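Local coordinates for protein cytochrome c6 (Synechococcus sp., PDB 4EIE) that binds one covalently attached heme c and, as a c6-type cytochrome of a cyanobacterium, probably carries electrons, at residues R27-K32 and A37-T42; N49-G54 and S59-K64. All blocks are in the same frame, centred on the assembly; numbering follows the deposited sequence.

In the fold
Both contacts border the same heme c in an all-helical c-type cytochrome fold, with centres about 17 Å apart. Interaction 1 (27-32 with 37-42) joins the loop ahead of helix 33-39 to the far end of that helix, on the side of the heme propionates; interaction 2 (49-54 with 59-64) joins the end of helix 44-53 to the loop leading to helix 67-82, next to the thioether-bearing edge. They are consecutive along the chain, and they meet where Tyr41 OH packs on Leu50 CD2 at 3.6 Å. The iron ligands belong to neighbouring parts of the chain: the side chain of His18 is about 6 Å from that of Lys29, and that of Met58 about 4 Å from that of Tyr61.

Interaction 1 (R27-K32 and A37-T42); sequences RGKNLK and AKNGYT. With HEC (heme c), chain B.
Lys29 and Asn39 make the direct link between the two segments, a single hydrogen bond in which, for the Asn39 conformer described here (one of two), Lys29 NZ donates to Asn39 OD1 over 2.9 Å. The ammonium sits above the amide plane, 48° out of it, with a C=O...N angle of 118°, so it does not lie on a lone pair. The two side chains cross at about a right angle; bends at chi2 and chi4 (140°) of Lys29 swing NZ across to the asparagine oxygen. The amide's other end is held too in this conformer, since Asn39 ND2 donates to Ala35 O one turn back in helix 33-39. Gly40, with positive phi, is the first residue to leave helical phi/psi, in a Schellman motif.

Within the loop, Lys32 N donates to Asn30 OD1 at 2.9 Å, an Asx turn just ahead of the helix, where Lys32 is the N-cap residue.

Contacts with heme c fill the ground between the segments. Asn30 O and propionate O2A of the heme are 2.6 Å apart, close enough that the acid probably keeps a proton and donates it. The second oxygen of that propionate, O1A, has Tyr41 CE2 at 3.3 Å, tilted from the ring plane, and Asn39 ND2 at 3.5 Å. Heme CAA lies over one face of the Tyr41 ring, while Leu31 CD2 rests on the porphyrin, 3.4 Å from C3A.

Only 108 Å² is buried between the segments themselves, so the propionate does much of the joining. The close approach of Asn30 O is what suggests a proton on it; any effect on the heme's redox behaviour remains only a possibility.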
ATOM      1  N   ARG A  27      -9.903   7.683   6.910  1.00 14.09           N
ATOM      2  CA  ARG A  27      -9.445   7.397   8.226  1.00 15.12           C
ATOM      3  C   ARG A  27      -9.409   5.915   8.550  1.00 14.26           C
ATOM      4  O   ARG A  27      -8.450   5.414   9.166  1.00 14.14           O
ATOM      5  CB  ARG A  27     -10.394   8.160   9.226  0.75 15.08           C
ATOM      6  CG  ARG A  27     -10.233   7.874  10.663  0.75 15.08           C
ATOM      7  CD  ARG A  27      -8.847   8.327  11.093  0.75 15.23           C
ATOM      8  NE  ARG A  27      -8.742   8.030  12.534  0.75 15.96           N
ATOM      9  CZ  ARG A  27      -8.125   6.979  13.037  0.75 15.43           C
ATOM     10  NH1 ARG A  27      -7.425   6.193  12.266  0.75 17.78           N
ATOM     11  NH2 ARG A  27      -8.166   6.716  14.304  0.75 16.60           N
ATOM     12  N   GLY A  28     -10.496   5.225   8.197  1.00 13.51           N
ATOM     13  CA  GLY A  28     -10.648   3.835   8.544  1.00 12.54           C
ATOM     14  C   GLY A  28      -9.971   2.838   7.649  1.00 11.74           C
ATOM     15  O   GLY A  28     -10.139   1.632   7.905  1.00 13.19           O
ATOM     16  N   LYS A  29      -9.140   3.276   6.719  1.00 11.18           N
ATOM     17  CA  LYS A  29      -8.503   2.372   5.809  1.00 10.61           C
ATOM     18  C   LYS A  29      -7.016   2.672   5.738  1.00  9.45           C
ATOM     19  O   LYS A  29      -6.473   2.867   4.681  1.00  9.90           O
ATOM     20  CB  LYS A  29      -9.129   2.419   4.442  1.00 12.88           C
ATOM     21  CG  LYS A  29     -10.596   2.044   4.394  0.75 13.65           C
ATOM     22  CD  LYS A  29     -10.864   0.641   4.594  0.75 17.51           C
ATOM     23  CE  LYS A  29     -12.350   0.266   4.525  0.50 18.74           C
ATOM     24  NZ  LYS A  29     -12.451  -0.996   3.823  0.50 18.54           N
ATOM     25  N   ASN A  30      -6.335   2.585   6.905  1.00  9.96           N
ATOM     26  CA  ASN A  30      -4.893   2.842   6.877  1.00  9.25           C
ATOM     27  C   ASN A  30      -4.076   1.558   6.682  1.00  8.87           C
ATOM     28  O   ASN A  30      -4.604   0.484   6.384  1.00  9.13           O
ATOM     29  CB  ASN A  30      -4.470   3.702   8.086  1.00  9.99           C
ATOM     30  CG  ASN A  30      -4.422   2.981   9.397  1.00  9.40           C
ATOM     31  OD1 ASN A  30      -4.295   1.756   9.468  1.00  9.43           O
ATOM     32  ND2 ASN A  30      -4.407   3.771  10.463  1.00 10.92           N
ATOM     33  N   LEU A  31      -2.757   1.710   6.723  1.00  8.50           N
ATOM     34  CA  LEU A  31      -1.838   0.634   6.412  1.00  8.58           C
ATOM     35  C   LEU A  31      -1.248   0.005   7.657  1.00  8.45           C
ATOM     36  O   LEU A  31      -0.289  -0.751   7.567  1.00  9.27           O
ATOM     37  CB  LEU A  31      -0.715   1.099   5.469  1.00  8.39           C
ATOM     38  CG  LEU A  31      -1.141   1.922   4.265  1.00  9.05           C
ATOM     39  CD1 LEU A  31       0.068   2.108   3.356  1.00  9.87           C
ATOM     40  CD2 LEU A  31      -2.288   1.338   3.550  1.00 10.26           C
ATOM     41  N   LYS A  32      -1.830   0.285   8.811  1.00  8.97           N
ATOM     42  CA  LYS A  32      -1.390  -0.305  10.051  1.00  9.68           C
ATOM     43  C   LYS A  32      -2.060  -1.632  10.284  1.00  9.07           C
ATOM     44  O   LYS A  32      -2.959  -2.032   9.559  1.00  9.81           O
ATOM     45  CB  LYS A  32      -1.539   0.645  11.205  1.00 10.48           C
ATOM     46  CG  LYS A  32      -0.683   1.897  10.968  1.00 13.11           C
ATOM     47  CD  LYS A  32      -0.721   2.849  12.150  1.00 16.33           C
ATOM     48  CE  LYS A  32      -0.048   4.119  11.861  0.75 17.41           C
ATOM     49  NZ  LYS A  32       0.088   4.860  13.155  0.50 19.12           N
ATOM     50  N   ALA A  37      -5.351  -6.047   8.620  1.00  8.96           N
ATOM     51  CA  ALA A  37      -5.836  -7.377   8.967  1.00  9.30           C
ATOM     52  C   ALA A  37      -7.335  -7.460   8.779  1.00  9.56           C
ATOM     53  O   ALA A  37      -7.855  -8.441   8.211  1.00 10.67           O
ATOM     54  CB  ALA A  37      -5.427  -7.776  10.326  1.00 10.76           C
ATOM     55  N   LYS A  38      -8.070  -6.451   9.239  1.00  9.56           N
ATOM     56  CA  LYS A  38      -9.529  -6.495   9.138  1.00 10.51           C
ATOM     57  C   LYS A  38      -9.946  -6.619   7.679  1.00  9.87           C
ATOM     58  O   LYS A  38     -10.906  -7.321   7.331  1.00 11.90           O
ATOM     59  CB  LYS A  38     -10.106  -5.207   9.729  1.00 10.75           C
ATOM     60  CG  LYS A  38     -11.606  -5.227   9.748  1.00 12.88           C
ATOM     61  CD  LYS A  38     -12.222  -3.976  10.386  1.00 14.81           C
ATOM     62  CE  LYS A  38     -13.727  -4.051  10.524  0.75 16.33           C
ATOM     63  NZ  LYS A  38     -14.455  -3.864   9.284  0.50 18.49           N
ATOM     64  N   ASN A  39      -9.234  -5.911   6.806  1.00  9.60           N
ATOM     65  CA  ASN A  39      -9.555  -5.879   5.389  1.00  9.74           C
ATOM     66  C   ASN A  39      -8.862  -6.948   4.570  1.00  9.79           C
ATOM     67  O   ASN A  39      -9.062  -7.033   3.383  1.00 10.46           O
ATOM     68  CB  ASN A  39      -9.359  -4.461   4.869  1.00 10.14           C
ATOM     69  CG  ASN A  39     -10.353  -3.504   5.393  0.80 11.04           C
ATOM     70  OD1 ASN A  39     -11.502  -3.484   4.921  0.80 13.54           O
ATOM     71  ND2 ASN A  39      -9.935  -2.654   6.300  0.80 11.65           N
ATOM     72  N   GLY A  40      -8.055  -7.783   5.204  1.00  9.22           N
ATOM     73  CA  GLY A  40      -7.426  -8.901   4.519  1.00  9.27           C
ATOM     74  C   GLY A  40      -6.219  -8.572   3.705  1.00  8.73           C
ATOM     75  O   GLY A  40      -5.767  -9.405   2.885  1.00  9.10           O
ATOM     76  N   TYR A  41      -5.619  -7.394   3.884  1.00  8.45           N
ATOM     77  CA  TYR A  41      -4.392  -7.033   3.171  1.00  8.39           C
ATOM     78  C   TYR A  41      -3.206  -7.559   3.959  1.00  9.07           C
ATOM     79  O   TYR A  41      -2.417  -6.848   4.577  1.00  9.23           O
ATOM     80  CB  TYR A  41      -4.324  -5.502   3.024  0.75  9.27           C
ATOM     81  CG  TYR A  41      -5.379  -4.992   2.095  0.75  8.26           C
ATOM     82  CD1 TYR A  41      -5.288  -5.250   0.740  0.75  8.35           C
ATOM     83  CD2 TYR A  41      -6.496  -4.289   2.529  0.75  8.87           C
ATOM     84  CE1 TYR A  41      -6.249  -4.816  -0.143  0.75  9.91           C
ATOM     85  CE2 TYR A  41      -7.480  -3.900   1.655  0.75  9.36           C
ATOM     86  CZ  TYR A  41      -7.365  -4.188   0.326  0.75  8.94           C
ATOM     87  OH  TYR A  41      -8.348  -3.800  -0.543  0.75 11.94           O
ATOM     88  N   THR A  42      -3.064  -8.883   3.873  1.00  9.08           N
ATOM     89  CA  THR A  42      -2.142  -9.666   4.672  1.00 10.19           C
ATOM     90  C   THR A  42      -1.282 -10.575   3.774  1.00 10.05           C
ATOM     91  O   THR A  42      -0.602 -11.473   4.266  1.00 11.57           O
ATOM     92  CB  THR A  42      -2.883 -10.476   5.707  1.00 11.24           C
ATOM     93  OG1 THR A  42      -3.784 -11.337   4.999  1.00 12.95           O
ATOM     94  CG2 THR A  42      -3.625  -9.628   6.683  1.00 12.36           C
TER
HETATM   95 FE   HEC B 101      -3.824   3.821  -0.854  1.00  7.07          FE
HETATM   96  CHA HEC B 101      -6.354   2.199   0.683  1.00  7.60           C
HETATM   97  CHB HEC B 101      -1.839   1.071  -0.513  1.00  7.45           C
HETATM   98  CHC HEC B 101      -1.408   5.314  -2.730  1.00  7.75           C
HETATM   99  CHD HEC B 101      -5.630   6.669  -0.849  1.00  7.58           C
HETATM  100  NA  HEC B 101      -4.043   2.043  -0.017  1.00  6.72           N
HETATM  101  C1A HEC B 101      -5.157   1.549   0.621  1.00  7.60           C
HETATM  102  C2A HEC B 101      -4.912   0.237   1.134  1.00  7.88           C
HETATM  103  C3A HEC B 101      -3.636  -0.092   0.783  1.00  7.71           C
HETATM  104  C4A HEC B 101      -3.112   1.022   0.048  1.00  7.54           C
HETATM  105  CMA HEC B 101      -2.893  -1.373   1.043  1.00  9.03           C
HETATM  106  CAA HEC B 101      -5.888  -0.584   1.942  1.00  8.17           C
HETATM  107  CBA HEC B 101      -5.853  -0.169   3.409  1.00  8.28           C
HETATM  108  CGA HEC B 101      -6.900  -0.806   4.273  1.00  8.84           C
HETATM  109  O1A HEC B 101      -7.862  -1.404   3.788  1.00 11.09           O
HETATM  110  O2A HEC B 101      -6.828  -0.667   5.551  1.00  9.60           O
HETATM  111  NB  HEC B 101      -2.018   3.301  -1.525  1.00  6.81           N
HETATM  112  C1B HEC B 101      -1.361   2.137  -1.269  1.00  7.17           C
HETATM  113  C2B HEC B 101      -0.067   2.120  -1.926  1.00  7.26           C
HETATM  114  C3B HEC B 101       0.009   3.265  -2.624  1.00  7.30           C
HETATM  115  C4B HEC B 101      -1.204   4.013  -2.336  1.00  6.91           C
HETATM  116  CMB HEC B 101       0.950   1.047  -1.788  1.00  8.40           C
HETATM  117  CAB HEC B 101       1.122   3.805  -3.530  1.00  7.68           C
HETATM  118  CBB HEC B 101       1.365   2.977  -4.734  1.00  8.31           C
HETATM  119  NC  HEC B 101      -3.596   5.640  -1.635  1.00  7.67           N
HETATM  120  C1C HEC B 101      -2.495   6.097  -2.287  1.00  7.42           C
HETATM  121  C2C HEC B 101      -2.573   7.518  -2.469  1.00  7.86           C
HETATM  122  C3C HEC B 101      -3.732   7.911  -1.928  1.00  8.35           C
HETATM  123  C4C HEC B 101      -4.396   6.725  -1.422  1.00  7.67           C
HETATM  124  CMC HEC B 101      -1.433   8.355  -3.027  1.00  8.81           C
HETATM  125  CAC HEC B 101      -4.300   9.318  -1.774  1.00  8.56           C
HETATM  126  CBC HEC B 101      -4.445  10.044  -3.028  1.00  8.79           C
HETATM  127  ND  HEC B 101      -5.634   4.332  -0.230  1.00  7.01           N
HETATM  128  C1D HEC B 101      -6.276   5.545  -0.380  1.00  7.46           C
HETATM  129  C2D HEC B 101      -7.635   5.485  -0.034  1.00  8.35           C
HETATM  130  C3D HEC B 101      -7.873   4.171   0.343  1.00  7.96           C
HETATM  131  C4D HEC B 101      -6.625   3.497   0.263  1.00  7.70           C
HETATM  132  CMD HEC B 101      -8.634   6.600  -0.118  1.00  9.32           C
HETATM  133  CAD HEC B 101      -9.196   3.565   0.721  1.00  9.23           C
HETATM  134  CBD HEC B 101      -9.806   2.852  -0.481  1.00 10.02           C
HETATM  135  CGD HEC B 101     -11.189   2.377  -0.109  1.00 12.97           C
HETATM  136  O1D HEC B 101     -12.180   3.061  -0.351  1.00 16.30           O
HETATM  137  O2D HEC B 101     -11.323   1.366   0.544  1.00 22.03           O

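Interaction 2 (N49-G54 and S59-K64); sequences NLVTQG and SAYGDK. With NA (sodium ion), chain J; HEC (heme c), chain B.
Val51 O, near the end of helix 44-53, takes the hydrogen bond of Tyr61 N at 2.9 Å. The donor lies nearly along the C=O axis (C=O...N 166°). One residue on, Thr52 O accepts from Gly62 N at the same length but in another way: this donor is in the carbonyl plane, on a lone pair, at 123°. Two successive carbonyls of the last helical turn are thus engaged by two successive amides of the loop.

Close packing accompanies these bonds. Ala60 CB sits 3.3 Å from Gln53 O, and Gly54 CA is 3.3 Å from Ser59 O. A beta carbon on Gly54 would clash with Ala60 N and Ser59 C, and its positive phi also favours glycine. Thr52 CG2 packs on Gly62 CA, while OG1 turns back to the helix and bonds to Ala48 O.

The apolar side faces the heme. Val51 divides its methyls: CG1 lies against Tyr61 CB at 3.9 Å, and CG2 reaches heme CMB at 3.5 Å. With CG anti to its carbonyl carbon (chi1 -66°), Tyr61 brings one ring face over heme CBB, 3.9 Å from the ring plane and above its centre, a CH-pi arrangement, while Val51 O lies at the ring edge, in plane. Replacing Tyr61 by an alanine would probably leave the CBB methyl without its aromatic cover and open a gap beside CMC, which Tyr61 OH approaches to 3.3 Å.

Beyond the turn, Asp63 O binds a sodium ion together with three waters. The contact therefore fixes a loop at the helix end by backbone bonds, while Leu50, Val51 and Tyr61 turn their side chains to the heme.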
ATOM      1  N   ASN A  49      -2.934  -6.397  -5.820  1.00  7.89           N
ATOM      2  CA  ASN A  49      -4.181  -6.283  -6.597  1.00  8.67           C
ATOM      3  C   ASN A  49      -4.803  -4.924  -6.402  1.00  8.35           C
ATOM      4  O   ASN A  49      -5.292  -4.311  -7.363  1.00  9.46           O
ATOM      5  CB  ASN A  49      -5.152  -7.380  -6.202  1.00  9.39           C
ATOM      6  CG  ASN A  49      -4.767  -8.749  -6.754  1.00 11.51           C
ATOM      7  OD1 ASN A  49      -3.982  -8.847  -7.665  1.00 14.94           O
ATOM      8  ND2 ASN A  49      -5.369  -9.785  -6.189  1.00 13.08           N
ATOM      9  N   LEU A  50      -4.844  -4.425  -5.173  1.00  8.24           N
ATOM     10  CA  LEU A  50      -5.399  -3.103  -4.880  1.00  8.31           C
ATOM     11  C   LEU A  50      -4.565  -2.020  -5.540  1.00  7.84           C
ATOM     12  O   LEU A  50      -5.097  -1.095  -6.143  1.00  8.98           O
ATOM     13  CB  LEU A  50      -5.484  -2.875  -3.416  1.00  8.50           C
ATOM     14  CG  LEU A  50      -5.935  -1.473  -2.988  1.00 10.55           C
ATOM     15  CD1 LEU A  50      -7.265  -1.056  -3.570  1.00 12.45           C
ATOM     16  CD2 LEU A  50      -5.916  -1.328  -1.512  1.00 14.55           C
ATOM     17  N   VAL A  51      -3.243  -2.080  -5.398  1.00  8.25           N
ATOM     18  CA  VAL A  51      -2.408  -1.040  -5.992  1.00  8.45           C
ATOM     19  C   VAL A  51      -2.616  -1.004  -7.475  1.00  8.57           C
ATOM     20  O   VAL A  51      -2.659   0.060  -8.089  1.00  9.10           O
ATOM     21  CB  VAL A  51      -0.939  -1.310  -5.618  1.00  8.61           C
ATOM     22  CG1 VAL A  51      -0.021  -0.411  -6.389  1.00  9.61           C
ATOM     23  CG2 VAL A  51      -0.729  -1.060  -4.099  1.00  9.45           C
ATOM     24  N   THR A  52      -2.704  -2.170  -8.125  1.00  8.52           N
ATOM     25  CA  THR A  52      -2.830  -2.234  -9.569  1.00  8.83           C
ATOM     26  C   THR A  52      -4.159  -1.602 -10.029  1.00  8.68           C
ATOM     27  O   THR A  52      -4.188  -0.811 -10.976  1.00  9.52           O
ATOM     28  CB  THR A  52      -2.714  -3.679 -10.033  1.00  8.70           C
ATOM     29  OG1 THR A  52      -1.480  -4.217  -9.592  1.00  9.65           O
ATOM     30  CG2 THR A  52      -2.754  -3.776 -11.533  1.00 11.02           C
ATOM     31  N   GLN A  53      -5.256  -2.020  -9.385  1.00  8.74           N
ATOM     32  CA  GLN A  53      -6.579  -1.673  -9.851  1.00  9.54           C
ATOM     33  C   GLN A  53      -7.159  -0.378  -9.290  1.00  9.49           C
ATOM     34  O   GLN A  53      -8.068   0.190  -9.886  1.00 11.43           O
ATOM     35  CB  GLN A  53      -7.533  -2.802  -9.652  0.75 11.74           C
ATOM     36  CG  GLN A  53      -8.882  -2.545 -10.223  0.50 14.03           C
ATOM     37  CD  GLN A  53      -9.769  -3.715 -10.213  0.50 16.79           C
ATOM     38  OE1 GLN A  53      -9.405  -4.762  -9.707  0.50 20.13           O
ATOM     39  NE2 GLN A  53     -10.928  -3.543 -10.764  0.50 18.12           N
ATOM     40  N   GLY A  54      -6.648   0.053  -8.153  1.00  8.72           N
ATOM     41  CA  GLY A  54      -7.248   1.170  -7.435  1.00  9.34           C
ATOM     42  C   GLY A  54      -8.553   0.779  -6.763  1.00  9.76           C
ATOM     43  O   GLY A  54      -9.066  -0.324  -6.952  1.00 10.99           O
ATOM     44  N   SER A  59      -6.323   5.945  -6.599  1.00  8.13           N
ATOM     45  CA  SER A  59      -6.083   5.696  -8.014  1.00  8.58           C
ATOM     46  C   SER A  59      -5.613   4.268  -8.248  1.00  8.19           C
ATOM     47  O   SER A  59      -5.010   3.624  -7.402  1.00  8.59           O
ATOM     48  CB  SER A  59      -4.908   6.579  -8.489  0.41  8.77           C
ATOM     49  OG  SER A  59      -5.277   7.940  -8.536  0.41  9.10           O
ATOM     50  N   ALA A  60      -5.825   3.828  -9.471  1.00  9.00           N
ATOM     51  CA  ALA A  60      -5.116   2.657 -10.030  1.00  9.37           C
ATOM     52  C   ALA A  60      -3.684   3.031 -10.348  1.00  9.32           C
ATOM     53  O   ALA A  60      -3.413   4.113 -10.866  1.00 12.74           O
ATOM     54  CB  ALA A  60      -5.831   2.220 -11.287  1.00 10.91           C
ATOM     55  N   TYR A  61      -2.769   2.127 -10.062  1.00  8.74           N
ATOM     56  CA  TYR A  61      -1.366   2.308 -10.416  1.00  9.31           C
ATOM     57  C   TYR A  61      -0.915   1.347 -11.491  1.00  9.01           C
ATOM     58  O   TYR A  61       0.255   1.409 -11.897  1.00  9.93           O
ATOM     59  CB  TYR A  61      -0.441   2.230  -9.187  1.00  8.98           C
ATOM     60  CG  TYR A  61      -0.681   3.388  -8.249  1.00  9.10           C
ATOM     61  CD1 TYR A  61      -1.732   3.387  -7.349  1.00  8.56           C
ATOM     62  CD2 TYR A  61       0.113   4.527  -8.319  1.00  9.61           C
ATOM     63  CE1 TYR A  61      -2.008   4.484  -6.560  1.00  9.40           C
ATOM     64  CE2 TYR A  61      -0.165   5.640  -7.545  1.00 10.25           C
ATOM     65  CZ  TYR A  61      -1.212   5.620  -6.686  1.00  8.79           C
ATOM     66  OH  TYR A  61      -1.558   6.719  -5.913  1.00 10.16           O
ATOM     67  N   GLY A  62      -1.794   0.508 -12.037  1.00  9.35           N
ATOM     68  CA  GLY A  62      -1.347  -0.456 -13.025  1.00  9.81           C
ATOM     69  C   GLY A  62      -0.836   0.126 -14.328  1.00 10.32           C
ATOM     70  O   GLY A  62      -0.126  -0.588 -15.050  1.00 11.06           O
ATOM     71  N   ASP A  63      -1.198   1.367 -14.680  1.00 10.49           N
ATOM     72  CA  ASP A  63      -0.615   2.025 -15.835  1.00 11.29           C
ATOM     73  C   ASP A  63       0.380   3.111 -15.447  1.00 12.20           C
ATOM     74  O   ASP A  63       0.781   3.894 -16.292  1.00 14.49           O
ATOM     75  CB  ASP A  63      -1.711   2.665 -16.681  0.60 13.31           C
ATOM     76  CG  ASP A  63      -2.658   1.651 -17.238  0.60 17.68           C
ATOM     77  OD1 ASP A  63      -2.249   0.521 -17.561  0.60 19.02           O
ATOM     78  OD2 ASP A  63      -3.827   2.006 -17.355  0.60 24.19           O
ATOM     79  N   LYS A  64       0.800   3.134 -14.180  1.00 11.79           N
ATOM     80  CA  LYS A  64       1.748   4.113 -13.630  1.00 12.80           C
ATOM     81  C   LYS A  64       3.032   3.562 -13.083  0.60 12.57           C
ATOM     82  O   LYS A  64       4.018   4.285 -13.065  0.60 12.99           O
ATOM     83  CB  LYS A  64       1.079   4.905 -12.438  1.00 14.63           C
ATOM     84  CG  LYS A  64      -0.168   5.699 -12.846  1.00 16.30           C
ATOM     85  CD  LYS A  64      -0.851   6.349 -11.617  1.00 17.37           C
ATOM     86  CE  LYS A  64      -2.282   6.809 -11.846  0.50 17.80           C
ATOM     87  NZ  LYS A  64      -2.507   7.990 -12.569  0.50 18.16           N
TER
HETATM   88 NA    NA J 109       1.355   4.894 -18.384  0.65 17.09          NA
HETATM   89 FE   HEC B 101      -3.824   3.821  -0.854  1.00  7.07          FE
HETATM   90  CHA HEC B 101      -6.354   2.199   0.683  1.00  7.60           C
HETATM   91  CHB HEC B 101      -1.839   1.071  -0.513  1.00  7.45           C
HETATM   92  CHC HEC B 101      -1.408   5.314  -2.730  1.00  7.75           C
HETATM   93  CHD HEC B 101      -5.630   6.669  -0.849  1.00  7.58           C
HETATM   94  NA  HEC B 101      -4.043   2.043  -0.017  1.00  6.72           N
HETATM   95  C1A HEC B 101      -5.157   1.549   0.621  1.00  7.60           C
HETATM   96  C2A HEC B 101      -4.912   0.237   1.134  1.00  7.88           C
HETATM   97  C3A HEC B 101      -3.636  -0.092   0.783  1.00  7.71           C
HETATM   98  C4A HEC B 101      -3.112   1.022   0.048  1.00  7.54           C
HETATM   99  CMA HEC B 101      -2.893  -1.373   1.043  1.00  9.03           C
HETATM  100  CAA HEC B 101      -5.888  -0.584   1.942  1.00  8.17           C
HETATM  101  CBA HEC B 101      -5.853  -0.169   3.409  1.00  8.28           C
HETATM  102  CGA HEC B 101      -6.900  -0.806   4.273  1.00  8.84           C
HETATM  103  O1A HEC B 101      -7.862  -1.404   3.788  1.00 11.09           O
HETATM  104  O2A HEC B 101      -6.828  -0.667   5.551  1.00  9.60           O
HETATM  105  NB  HEC B 101      -2.018   3.301  -1.525  1.00  6.81           N
HETATM  106  C1B HEC B 101      -1.361   2.137  -1.269  1.00  7.17           C
HETATM  107  C2B HEC B 101      -0.067   2.120  -1.926  1.00  7.26           C
HETATM  108  C3B HEC B 101       0.009   3.265  -2.624  1.00  7.30           C
HETATM  109  C4B HEC B 101      -1.204   4.013  -2.336  1.00  6.91           C
HETATM  110  CMB HEC B 101       0.950   1.047  -1.788  1.00  8.40           C
HETATM  111  CAB HEC B 101       1.122   3.805  -3.530  1.00  7.68           C
HETATM  112  CBB HEC B 101       1.365   2.977  -4.734  1.00  8.31           C
HETATM  113  NC  HEC B 101      -3.596   5.640  -1.635  1.00  7.67           N
HETATM  114  C1C HEC B 101      -2.495   6.097  -2.287  1.00  7.42           C
HETATM  115  C2C HEC B 101      -2.573   7.518  -2.469  1.00  7.86           C
HETATM  116  C3C HEC B 101      -3.732   7.911  -1.928  1.00  8.35           C
HETATM  117  C4C HEC B 101      -4.396   6.725  -1.422  1.00  7.67           C
HETATM  118  CMC HEC B 101      -1.433   8.355  -3.027  1.00  8.81           C
HETATM  119  CAC HEC B 101      -4.300   9.318  -1.774  1.00  8.56           C
HETATM  120  CBC HEC B 101      -4.445  10.044  -3.028  1.00  8.79           C
HETATM  121  ND  HEC B 101      -5.634   4.332  -0.230  1.00  7.01           N
HETATM  122  C1D HEC B 101      -6.276   5.545  -0.380  1.00  7.46           C
HETATM  123  C2D HEC B 101      -7.635   5.485  -0.034  1.00  8.35           C
HETATM  124  C3D HEC B 101      -7.873   4.171   0.343  1.00  7.96           C
HETATM  125  C4D HEC B 101      -6.625   3.497   0.263  1.00  7.70           C
HETATM  126  CMD HEC B 101      -8.634   6.600  -0.118  1.00  9.32           C
HETATM  127  CAD HEC B 101      -9.196   3.565   0.721  1.00  9.23           C
HETATM  128  CBD HEC B 101      -9.806   2.852  -0.481  1.00 10.02           C
HETATM  129  CGD HEC B 101     -11.189   2.377  -0.109  1.00 12.97           C
HETATM  130  O1D HEC B 101     -12.180   3.061  -0.351  1.00 16.30           O
HETATM  131  O2D HEC B 101     -11.323   1.366   0.544  1.00 22.03           O
HETATM  132  O   HOH W   1       1.040   2.730 -19.824  1.00 20.21           O
HETATM  133  O   HOH W   2      -1.003   5.755 -18.602  0.75 28.37           O
HETATM  134  O   HOH W   3       1.814   6.907 -16.849  1.00 28.58           O